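PDB 7COK: 5-ketofructose reductase, which probably reduces 5-ketofructose to fructose with a nicotinamide cofactor, as a member of a novel class within the shikimate dehydrogenase family. Local coordinates for residues 105-110 with 260-265; 128-133 with 209-214; 220-225 with 232-237; 255-260 with 271-276. All blocks are in the same frame, centred on the assembly; numbering follows the deposited sequence.

Contact 1: residues 105-110 with 260-265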
loop_
_atom_site.group_PDB
_atom_site.type_symbol
_atom_site.label_atom_id
_atom_site.label_comp_id
_atom_site.label_asym_id
_atom_site.label_seq_id
_atom_site.Cartn_x
_atom_site.Cartn_y
_atom_site.Cartn_z
ATOM N N HIS A 105 17.542 -4.424 9.583
ATOM C CA HIS A 105 17.871 -3.863 10.901
ATOM C C HIS A 105 17.004 -4.519 11.943
ATOM O O HIS A 105 15.925 -5.027 11.654
ATOM C CB HIS A 105 17.554 -2.354 10.940
ATOM C CG HIS A 105 18.297 -1.541 9.927
ATOM N ND1 HIS A 105 19.433 -0.827 10.241
ATOM C CD2 HIS A 105 18.054 -1.318 8.612
ATOM C CE1 HIS A 105 19.865 -0.203 9.157
ATOM N NE2 HIS A 105 19.049 -0.479 8.155
ATOM N N ASN A 106 17.496 -4.515 13.187
ATOM C CA ASN A 106 16.680 -4.907 14.301
ATOM C C ASN A 106 16.532 -3.729 15.230
ATOM O O ASN A 106 17.512 -3.173 15.657
ATOM C CB ASN A 106 17.283 -6.106 15.028
ATOM C CG ASN A 106 16.341 -6.676 16.061
ATOM O OD1 ASN A 106 15.949 -5.999 17.022
ATOM N ND2 ASN A 106 15.932 -7.906 15.856
ATOM N N THR A 107 15.297 -3.329 15.479
ATOM C CA THR A 107 15.053 -2.170 16.354
ATOM C C THR A 107 14.264 -2.528 17.612
ATOM O O THR A 107 13.841 -1.638 18.356
ATOM C CB THR A 107 14.328 -1.042 15.615
ATOM O OG1 THR A 107 13.008 -1.495 15.310
ATOM C CG2 THR A 107 15.115 -0.602 14.349
ATOM N N ASP A 108 14.082 -3.824 17.863
ATOM C CA ASP A 108 13.302 -4.295 19.015
ATOM C C ASP A 108 13.932 -3.952 20.362
ATOM O O ASP A 108 13.245 -3.948 21.386
ATOM C CB ASP A 108 13.053 -5.804 18.945
ATOM C CG ASP A 108 11.991 -6.177 17.930
ATOM O OD1 ASP A 108 11.206 -5.299 17.525
ATOM O OD2 ASP A 108 11.912 -7.364 17.553
ATOM N N GLY A 109 15.228 -3.661 20.370
ATOM C CA GLY A 109 15.873 -3.171 21.575
ATOM C C GLY A 109 16.176 -1.687 21.499
ATOM O O GLY A 109 16.545 -1.098 22.512
ATOM N N LYS A 110 16.014 -1.084 20.317
ATOM C CA LYS A 110 16.405 0.329 20.121
ATOM C C LYS A 110 15.373 1.314 20.668
ATOM O O LYS A 110 15.766 2.412 21.059
ATOM C CB LYS A 110 16.652 0.629 18.631
ATOM C CG LYS A 110 17.878 -0.060 18.051
ATOM C CD LYS A 110 18.195 0.409 16.630
ATOM C CE LYS A 110 19.324 -0.394 15.966
ATOM N NZ LYS A 110 20.613 -0.367 16.713
ATOM N N VAL A 260 11.287 4.917 10.778
ATOM C CA VAL A 260 11.034 5.924 9.753
ATOM C C VAL A 260 12.277 6.768 9.469
ATOM O O VAL A 260 12.500 7.158 8.319
ATOM C CB VAL A 260 9.786 6.759 10.074
ATOM C CG1 VAL A 260 9.576 7.856 9.047
ATOM C CG2 VAL A 260 8.547 5.871 10.108
ATOM N N GLU A 261 13.097 7.024 10.493
ATOM C CA GLU A 261 14.408 7.630 10.247
ATOM C C GLU A 261 15.246 6.790 9.287
ATOM O O GLU A 261 15.843 7.337 8.362
ATOM C CB GLU A 261 15.170 7.912 11.542
ATOM C CG GLU A 261 14.607 9.057 12.361
ATOM C CD GLU A 261 15.274 9.187 13.721
ATOM O OE1 GLU A 261 15.911 8.221 14.224
ATOM O OE2 GLU A 261 15.155 10.281 14.304
ATOM N N ILE A 262 15.247 5.476 9.490
ATOM C CA ILE A 262 15.978 4.545 8.606
ATOM C C ILE A 262 15.405 4.592 7.195
ATOM O O ILE A 262 16.151 4.628 6.225
ATOM C CB ILE A 262 15.992 3.106 9.186
ATOM C CG1 ILE A 262 16.899 3.054 10.434
ATOM C CG2 ILE A 262 16.469 2.074 8.155
ATOM C CD1 ILE A 262 16.762 1.799 11.283
ATOM N N TRP A 263 14.085 4.573 7.085
ATOM C CA TRP A 263 13.426 4.521 5.778
ATOM C C TRP A 263 13.484 5.798 4.961
ATOM O O TRP A 263 13.661 5.759 3.722
ATOM C CB TRP A 263 11.953 4.163 5.953
ATOM C CG TRP A 263 11.704 2.795 6.493
ATOM C CD1 TRP A 263 12.545 1.714 6.454
ATOM C CD2 TRP A 263 10.487 2.336 7.056
ATOM N NE1 TRP A 263 11.931 0.626 7.024
ATOM C CE2 TRP A 263 10.659 0.976 7.387
ATOM C CE3 TRP A 263 9.267 2.955 7.354
ATOM C CZ2 TRP A 263 9.645 0.216 7.993
ATOM C CZ3 TRP A 263 8.265 2.217 7.941
ATOM C CH2 TRP A 263 8.458 0.849 8.262
ATOM N N LEU A 264 13.295 6.931 5.638
ATOM C CA LEU A 264 12.964 8.176 4.931
ATOM C C LEU A 264 13.777 9.378 5.331
ATOM O O LEU A 264 13.597 10.461 4.763
ATOM C CB LEU A 264 11.485 8.513 5.123
ATOM C CG LEU A 264 10.542 7.688 4.262
ATOM C CD1 LEU A 264 9.127 7.892 4.754
ATOM C CD2 LEU A 264 10.701 8.058 2.792
ATOM N N GLY A 265 14.650 9.222 6.321
ATOM C CA GLY A 265 15.466 10.335 6.802
ATOM C C GLY A 265 14.690 11.466 7.461
ATOM O O GLY A 265 15.162 12.595 7.454
#
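I262 meets H105 by laying its two outer methyls over one face of the imidazole. CG2 stands 4.0 Å from the ring centroid and 29° off the ring normal, a CH-pi contact, and it is closest to the NE2 side of the ring, with I262 CG2 to H105 NE2 at 3.6 Å. CD1 covers the same face nearer the rim, 3.9 Å from both CG and ND1 of H105. With CG1 anti to the carbonyl carbon (chi1 -70°), CG2 falls anti to the backbone N, and the CG1-CD1 arm is extended, which gives the isoleucine a broad apolar front. The histidine answers with a ring turned by a chi2 of -99°, so that its face rather than its edge is presented. The tip of the arm also comes within 4.2 Å of the T107 methyl, I262 CD1 to T107 CG2, while the T107 hydroxyl is engaged by the side chain of Q255. In this way the C-terminal part of helix 248-264 packs against the loop that carries the Asn-Thr-Asp-Gly sequence typical of the shikimate dehydrogenase family. In that loop N106 OD1 accepts from D108 N at 3.0 Å, an Asx turn. Asparagine suits its place because one amide both accepts within the turn and donates, through ND2, to the backbone O of A91. D108 forms a salt bridge with K72, consistent with the Lys-Asp pair of family relatives.

Contact 2: residues 128-133 with 209-214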
loop_
_atom_site.group_PDB
_atom_site.type_symbol
_atom_site.label_atom_id
_atom_site.label_comp_id
_atom_site.label_asym_id
_atom_site.label_seq_id
_atom_site.Cartn_x
_atom_site.Cartn_y
_atom_site.Cartn_z
ATOM N N VAL A 128 19.562 -5.392 35.010
ATOM C CA VAL A 128 18.783 -6.621 35.215
ATOM C C VAL A 128 17.608 -6.643 34.249
ATOM O O VAL A 128 16.815 -5.683 34.215
ATOM C CB VAL A 128 18.256 -6.765 36.663
ATOM C CG1 VAL A 128 17.282 -7.939 36.774
ATOM C CG2 VAL A 128 19.408 -6.992 37.616
ATOM N N ILE A 129 17.479 -7.740 33.492
ATOM C CA ILE A 129 16.356 -7.929 32.576
ATOM C C ILE A 129 15.532 -9.094 33.089
ATOM O O ILE A 129 16.044 -10.213 33.251
ATOM C CB ILE A 129 16.833 -8.246 31.144
ATOM C CG1 ILE A 129 17.793 -7.160 30.653
ATOM C CG2 ILE A 129 15.618 -8.504 30.225
ATOM C CD1 ILE A 129 18.299 -7.409 29.238
ATOM N N LEU A 130 14.269 -8.823 33.391
ATOM C CA LEU A 130 13.312 -9.864 33.763
ATOM C C LEU A 130 12.706 -10.465 32.516
ATOM O O LEU A 130 11.962 -9.793 31.797
ATOM C CB LEU A 130 12.188 -9.334 34.674
ATOM C CG LEU A 130 12.643 -8.463 35.827
ATOM C CD1 LEU A 130 11.452 -7.694 36.384
ATOM C CD2 LEU A 130 13.399 -9.265 36.891
ATOM N N GLY A 131 12.949 -11.758 32.321
ATOM C CA GLY A 131 12.426 -12.505 31.170
ATOM C C GLY A 131 13.486 -12.742 30.115
ATOM O O GLY A 131 14.455 -11.982 30.035
ATOM N N ALA A 132 13.304 -13.793 29.314
ATOM C CA ALA A 132 14.271 -14.201 28.290
ATOM C C ALA A 132 13.748 -14.317 26.832
ATOM O O ALA A 132 14.360 -15.005 25.998
ATOM C CB ALA A 132 14.941 -15.505 28.720
ATOM N N GLY A 133 12.615 -13.682 26.533
ATOM C CA GLY A 133 12.039 -13.688 25.178
ATOM C C GLY A 133 12.792 -12.940 24.080
ATOM O O GLY A 133 13.996 -12.617 24.204
ATOM N N PRO A 209 5.276 -8.577 37.584
ATOM C CA PRO A 209 6.252 -9.661 37.751
ATOM C C PRO A 209 6.750 -9.742 39.198
ATOM O O PRO A 209 6.840 -8.688 39.866
ATOM C CB PRO A 209 7.421 -9.230 36.857
ATOM C CG PRO A 209 7.256 -7.755 36.649
ATOM C CD PRO A 209 5.780 -7.499 36.703
ATOM N N PRO A 210 7.067 -10.970 39.689
ATOM C CA PRO A 210 7.478 -11.151 41.091
ATOM C C PRO A 210 8.887 -10.636 41.358
ATOM O O PRO A 210 9.880 -11.329 41.137
ATOM C CB PRO A 210 7.338 -12.661 41.324
ATOM C CG PRO A 210 7.436 -13.270 39.969
ATOM C CD PRO A 210 6.896 -12.263 38.993
ATOM N N VAL A 211 8.935 -9.393 41.833
ATOM C CA VAL A 211 10.182 -8.706 42.160
ATOM C C VAL A 211 10.043 -8.197 43.574
ATOM O O VAL A 211 8.986 -7.661 43.946
ATOM C CB VAL A 211 10.393 -7.482 41.239
ATOM C CG1 VAL A 211 11.662 -6.716 41.592
ATOM C CG2 VAL A 211 10.434 -7.913 39.784
ATOM N N GLU A 212 11.108 -8.362 44.361
ATOM C CA GLU A 212 11.196 -7.735 45.665
ATOM C C GLU A 212 11.458 -6.248 45.429
ATOM O O GLU A 212 12.603 -5.809 45.163
ATOM C CB GLU A 212 12.292 -8.372 46.497
ATOM C CG GLU A 212 12.422 -7.752 47.871
ATOM C CD GLU A 212 13.501 -8.421 48.675
ATOM O OE1 GLU A 212 14.658 -8.384 48.222
ATOM O OE2 GLU A 212 13.192 -8.981 49.752
ATOM N N MET A 213 10.383 -5.471 45.500
ATOM C CA MET A 213 10.461 -4.074 45.105
ATOM C C MET A 213 11.345 -3.298 46.077
ATOM O O MET A 213 11.983 -2.332 45.689
ATOM C CB MET A 213 9.069 -3.451 44.957
ATOM C CG MET A 213 8.230 -3.998 43.785
ATOM S SD MET A 213 9.009 -3.914 42.144
ATOM C CE MET A 213 8.599 -2.218 41.725
ATOM N N GLY A 214 11.454 -3.779 47.320
ATOM C CA GLY A 214 12.354 -3.150 48.304
ATOM C C GLY A 214 13.848 -3.291 48.014
ATOM O O GLY A 214 14.681 -2.699 48.710
#
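L130, P209 and V211 make up the whole contact, and all of it converges on a single methyl, CD1 of the leucine. The tight part is L130 CD1 against V211 CG2 at 3.6 Å, the two side chains crossing at a slant. P209 CG lies further off, 4.2 Å from L130 CD1, so the proline ring adds a looser apolar contact. CG of L130 sits anti to the carbonyl carbon (chi1 -46°), and a chi2 of 164° extends CD1 away from the strand to meet the loop 209-214. Backbones stay apart, with the nearest CA atoms, those of L130 and P209, separated by 8.1 Å, and the two segments bury just 97 Å² between them. Leucine suits this place because its branched end can bridge such a distance and still touch L194 and W181 nearby.

Strand 126-130 belongs to the parallel sheet of the Rossmann-type domain, and L130 is its last residue before the turn into helix 134-145. G131 and G133 there fit the GxGxxA pattern of dinucleotide-binding folds, and the positive phi of G131 (103°) is one that favours glycine. G133 takes the N-cap position.

On the loose side, parts of the loop 209-214 face solvent: P210, E212 and G214 are exposed and do not reach the strand. Hydrogen bonds to other parts of the chain hold this side, P210 O accepting from W181 NE1 and the E212 carboxylate pairing with S186. P209 turns inward to rest on W181, N196 and F234.

Contact 3: residues 220-225 with 232-237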
loop_
_atom_site.group_PDB
_atom_site.type_symbol
_atom_site.label_atom_id
_atom_site.label_comp_id
_atom_site.label_asym_id
_atom_site.label_seq_id
_atom_site.Cartn_x
_atom_site.Cartn_y
_atom_site.Cartn_z
ATOM N N THR A 220 17.589 3.650 40.950
ATOM C CA THR A 220 17.428 2.619 39.917
ATOM C C THR A 220 16.427 3.100 38.886
ATOM O O THR A 220 15.330 3.546 39.228
ATOM C CB THR A 220 16.940 1.291 40.504
ATOM O OG1 THR A 220 17.726 0.954 41.648
ATOM C CG2 THR A 220 17.080 0.161 39.464
ATOM N N VAL A 221 16.819 3.011 37.619
ATOM C CA VAL A 221 15.933 3.315 36.491
ATOM C C VAL A 221 15.122 2.049 36.212
ATOM O O VAL A 221 15.691 0.975 36.060
ATOM C CB VAL A 221 16.745 3.771 35.265
ATOM C CG1 VAL A 221 15.836 4.022 34.066
ATOM C CG2 VAL A 221 17.516 5.032 35.610
ATOM N N VAL A 222 13.799 2.182 36.166
ATOM C CA VAL A 222 12.914 1.025 36.024
ATOM C C VAL A 222 12.115 1.189 34.729
ATOM O O VAL A 222 11.449 2.197 34.517
ATOM C CB VAL A 222 11.981 0.871 37.246
ATOM C CG1 VAL A 222 11.168 -0.393 37.122
ATOM C CG2 VAL A 222 12.755 0.833 38.554
ATOM N N ALA A 223 12.184 0.176 33.866
ATOM C CA ALA A 223 11.550 0.221 32.538
ATOM C C ALA A 223 10.670 -1.010 32.338
ATOM O O ALA A 223 10.937 -2.080 32.904
ATOM C CB ALA A 223 12.617 0.296 31.469
ATOM N N ASP A 224 9.666 -0.861 31.504
ATOM C CA ASP A 224 8.753 -1.941 31.189
ATOM C C ASP A 224 8.439 -1.917 29.703
ATOM O O ASP A 224 8.040 -0.899 29.161
ATOM C CB ASP A 224 7.468 -1.775 31.996
ATOM C CG ASP A 224 6.639 -3.040 32.071
ATOM O OD1 ASP A 224 6.771 -3.968 31.236
ATOM O OD2 ASP A 224 5.841 -3.130 33.001
ATOM N N VAL A 225 8.627 -3.054 29.033
ATOM C CA VAL A 225 8.306 -3.170 27.592
ATOM C C VAL A 225 6.805 -3.196 27.272
ATOM O O VAL A 225 6.401 -2.918 26.134
ATOM C CB VAL A 225 8.991 -4.391 26.914
ATOM C CG1 VAL A 225 10.493 -4.388 27.190
ATOM C CG2 VAL A 225 8.352 -5.713 27.344
ATOM N N THR A 232 1.971 0.359 33.991
ATOM C CA THR A 232 1.749 -0.957 34.581
ATOM C C THR A 232 1.834 -0.865 36.108
ATOM O O THR A 232 2.373 0.119 36.649
ATOM C CB THR A 232 2.808 -1.967 34.081
ATOM O OG1 THR A 232 4.132 -1.483 34.376
ATOM C CG2 THR A 232 2.664 -2.182 32.575
ATOM N N ARG A 233 1.290 -1.870 36.796
ATOM C CA ARG A 233 1.461 -1.981 38.253
ATOM C C ARG A 233 2.937 -1.882 38.661
ATOM O O ARG A 233 3.273 -1.157 39.585
ATOM C CB ARG A 233 0.821 -3.270 38.778
ATOM C CG ARG A 233 1.008 -3.525 40.258
ATOM C CD ARG A 233 0.333 -4.818 40.687
ATOM N NE ARG A 233 0.789 -5.244 42.011
ATOM C CZ ARG A 233 0.838 -6.508 42.437
ATOM N NH1 ARG A 233 0.457 -7.512 41.652
ATOM N NH2 ARG A 233 1.271 -6.772 43.664
ATOM N N PHE A 234 3.792 -2.635 37.972
ATOM C CA PHE A 234 5.233 -2.613 38.146
ATOM C C PHE A 234 5.795 -1.194 38.104
ATOM O O PHE A 234 6.472 -0.782 39.040
ATOM C CB PHE A 234 5.844 -3.524 37.077
ATOM C CG PHE A 234 7.332 -3.582 37.080
ATOM C CD1 PHE A 234 8.030 -4.120 38.168
ATOM C CD2 PHE A 234 8.046 -3.155 35.967
ATOM C CE1 PHE A 234 9.414 -4.197 38.143
ATOM C CE2 PHE A 234 9.439 -3.223 35.936
ATOM C CZ PHE A 234 10.123 -3.764 37.033
ATOM N N LEU A 235 5.488 -0.438 37.038
ATOM C CA LEU A 235 5.945 0.958 36.980
ATOM C C LEU A 235 5.334 1.878 38.023
ATOM O O LEU A 235 6.036 2.758 38.539
ATOM C CB LEU A 235 5.760 1.532 35.582
ATOM C CG LEU A 235 6.648 0.883 34.499
ATOM C CD1 LEU A 235 6.464 1.705 33.237
ATOM C CD2 LEU A 235 8.132 0.734 34.830
ATOM N N LYS A 236 4.058 1.659 38.344
ATOM C CA LYS A 236 3.390 2.486 39.365
ATOM C C LYS A 236 4.003 2.264 40.732
ATOM O O LYS A 236 4.257 3.236 41.462
ATOM C CB LYS A 236 1.886 2.238 39.391
ATOM C CG LYS A 236 1.172 2.837 38.196
ATOM C CD LYS A 236 -0.281 2.414 38.160
ATOM C CE LYS A 236 -1.055 3.336 37.239
ATOM N NZ LYS A 236 -2.510 3.043 37.288
ATOM N N ASP A 237 4.290 0.999 41.048
ATOM C CA ASP A 237 4.997 0.634 42.280
ATOM C C ASP A 237 6.395 1.250 42.339
ATOM O O ASP A 237 6.776 1.809 43.367
ATOM C CB ASP A 237 5.077 -0.892 42.454
ATOM C CG ASP A 237 3.710 -1.551 42.641
ATOM O OD1 ASP A 237 2.741 -0.884 43.065
ATOM O OD2 ASP A 237 3.611 -2.763 42.352
#
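Strand 221-224 and helix 233-237 run nearly antiparallel, their N-to-C directions 164° apart and their axes 8.5 Å from each other at closest, the CA atoms of V222 and L235 being the nearest across the pair. The polar link is at the start of the helix, where T232 OG1 donates to D224 OD2 at 2.7 Å. It reaches the oxygen on the anti side, 24° out of the carboxylate plane. A chi1 of 57° holds OG1 between the backbone N and the carbonyl carbon, from where it also accepts from L235 N at 3.2 Å in an almost straight bond. T232 is thus the N-cap, and threonine suits the site because one hydroxyl both caps the helix and reaches the strand. The strand, this helix and strand 245-246 form a beta-alpha-beta unit of the Rossmann-type domain. D224 is buried, but its other oxygen, OD1, accepts from N196 ND2 and I226 N, so donors meet both oxygens, which is consistent with a charged carboxylate. The rest is van der Waals packing, partly against backbone carbonyls. The apolar V222 CG1 comes obliquely to the F234 ring, 3.5 Å from its CE2, while A223 O lies in the ring plane at the edge, 3.6 Å from that same F234 CE2. L235 lies alongside the strand, its CG 3.7 Å from D224 CB and its CD2 3.6 Å from V222 O.

Contact 4: residues 255-260 with 271-276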
loop_
_atom_site.group_PDB
_atom_site.type_symbol
_atom_site.label_atom_id
_atom_site.label_comp_id
_atom_site.label_asym_id
_atom_site.label_seq_id
_atom_site.Cartn_x
_atom_site.Cartn_y
_atom_site.Cartn_z
ATOM N N GLN A 255 10.552 3.194 18.589
ATOM C CA GLN A 255 10.866 2.193 17.578
ATOM C C GLN A 255 10.331 2.626 16.205
ATOM O O GLN A 255 11.008 2.490 15.177
ATOM C CB GLN A 255 10.229 0.880 17.976
ATOM C CG GLN A 255 10.591 -0.260 17.067
ATOM C CD GLN A 255 10.415 -1.605 17.742
ATOM O OE1 GLN A 255 10.924 -2.592 17.242
ATOM N NE2 GLN A 255 9.707 -1.645 18.893
ATOM N N GLY A 256 9.118 3.164 16.197
ATOM C CA GLY A 256 8.537 3.713 14.956
ATOM C C GLY A 256 9.310 4.900 14.438
ATOM O O GLY A 256 9.481 5.043 13.220
ATOM N N VAL A 257 9.724 5.787 15.349
ATOM C CA VAL A 257 10.543 6.947 14.964
ATOM C C VAL A 257 11.861 6.500 14.323
ATOM O O VAL A 257 12.226 6.977 13.239
ATOM C CB VAL A 257 10.803 7.899 16.144
ATOM C CG1 VAL A 257 11.853 8.975 15.803
ATOM C CG2 VAL A 257 9.506 8.552 16.592
ATOM N N ILE A 258 12.563 5.577 14.989
ATOM C CA ILE A 258 13.821 5.043 14.460
ATOM C C ILE A 258 13.648 4.389 13.091
ATOM O O ILE A 258 14.475 4.623 12.206
ATOM C CB ILE A 258 14.482 4.095 15.487
ATOM C CG1 ILE A 258 14.971 4.883 16.712
ATOM C CG2 ILE A 258 15.635 3.284 14.877
ATOM C CD1 ILE A 258 15.070 4.029 17.962
ATOM N N GLY A 259 12.596 3.589 12.933
ATOM C CA GLY A 259 12.308 2.906 11.668
ATOM C C GLY A 259 12.094 3.890 10.529
ATOM O O GLY A 259 12.642 3.720 9.443
ATOM N N VAL A 260 11.287 4.917 10.778
ATOM C CA VAL A 260 11.034 5.924 9.753
ATOM C C VAL A 260 12.277 6.768 9.469
ATOM O O VAL A 260 12.500 7.158 8.319
ATOM C CB VAL A 260 9.786 6.759 10.074
ATOM C CG1 VAL A 260 9.576 7.856 9.047
ATOM C CG2 VAL A 260 8.547 5.871 10.108
ATOM N N ALA A 271 4.943 12.890 20.110
ATOM C CA ALA A 271 3.713 13.205 20.836
ATOM C C ALA A 271 2.450 12.693 20.133
ATOM O O ALA A 271 1.599 12.063 20.757
ATOM C CB ALA A 271 3.615 14.707 21.158
ATOM N N VAL A 272 2.335 12.925 18.825
ATOM C CA VAL A 272 1.136 12.495 18.117
ATOM C C VAL A 272 1.097 10.980 17.921
ATOM O O VAL A 272 0.008 10.377 17.978
ATOM C CB VAL A 272 0.901 13.259 16.796
ATOM C CG1 VAL A 272 -0.518 13.072 16.278
ATOM C CG2 VAL A 272 1.076 14.731 17.027
ATOM N N MET A 273 2.277 10.372 17.789
ATOM C CA MET A 273 2.345 8.930 17.684
ATOM C C MET A 273 1.877 8.284 18.995
ATOM O O MET A 273 1.051 7.360 18.990
ATOM C CB MET A 273 3.759 8.504 17.320
ATOM C CG MET A 273 4.091 8.942 15.903
ATOM S SD MET A 273 5.822 8.703 15.507
ATOM C CE MET A 273 5.828 6.937 15.196
ATOM N N ALA A 274 2.363 8.822 20.110
ATOM C CA ALA A 274 1.997 8.350 21.439
ATOM C C ALA A 274 0.524 8.520 21.723
ATOM O O ALA A 274 -0.132 7.584 22.176
ATOM C CB ALA A 274 2.807 9.068 22.491
ATOM N N GLN A 275 -0.004 9.709 21.425
ATOM C CA GLN A 275 -1.425 9.962 21.651
ATOM C C GLN A 275 -2.304 9.031 20.827
ATOM O O GLN A 275 -3.320 8.547 21.328
ATOM C CB GLN A 275 -1.799 11.440 21.441
ATOM C CG GLN A 275 -3.209 11.811 21.965
ATOM C CD GLN A 275 -3.481 11.397 23.421
ATOM O OE1 GLN A 275 -2.591 11.387 24.264
ATOM N NE2 GLN A 275 -4.727 11.035 23.713
ATOM N N THR A 276 -1.865 8.708 19.602
ATOM C CA THR A 276 -2.576 7.746 18.753
ATOM C C THR A 276 -2.684 6.352 19.423
ATOM O O THR A 276 -3.767 5.741 19.442
ATOM C CB THR A 276 -1.883 7.654 17.384
ATOM O OG1 THR A 276 -1.932 8.941 16.762
ATOM C CG2 THR A 276 -2.542 6.631 16.461
#
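G256 takes the tip of M273 directly against its backbone, for M273 CE lies 4.1 Å from G256 C. Glycine suits this place, since with no side chain in the way the methyl can settle on the helix surface. One residue on, V257 meets the same side chain at its sulfur: V257 CG2 to M273 SD is 3.8 Å, the two side chains meeting at a slant, and V257 N is 4.1 Å from M273 CE. M273 spans both neighbours because CG stands anti to the carbonyl carbon (chi1 -68°), chi2 carries the chain straight on, and a bend at chi3 (78°) then folds CE round toward G256. Methionine suits this place, its flexible thioether following the surface between a glycine and a branched residue. Helices 248-264 and 270-281, joined by a short loop, belong to the shikimate dehydrogenase C-terminal region, and here they pack together beside helix 23-34. V257 also touches T267 of that loop. Further along, V260 turns to L268 and to Y31 of helix 23-34, the helix that M273 reaches through M26. On the second helix T276 OG1 donates back to V272 O at 2.7 Å, in addition to the ordinary helix bond from T276 N.

Overall arrangement
Contacts 1 and 4 form one group and contacts 2 and 3 another. The first two lie 11 Å apart between centres, share V260, and meet where T107 of contact 1 approaches Q255 of contact 4. Contacts 2 and 3 have centres 10 Å apart and touch through F234, against which P209, V211 and M213 pack. Contacts 1 and 2 lie on opposite sides of the chain's centre, their centres 27 Å apart; the nearest atoms of contacts 1 and 3 are about 6 Å apart. In this family ligands bind between the substrate-binding and Rossmann-type domains; though this crystal is ligand-free, contact 1's Asn-Thr-Asp-Gly loop and contact 2's glycine turn probably border the substrate and cofactor sites.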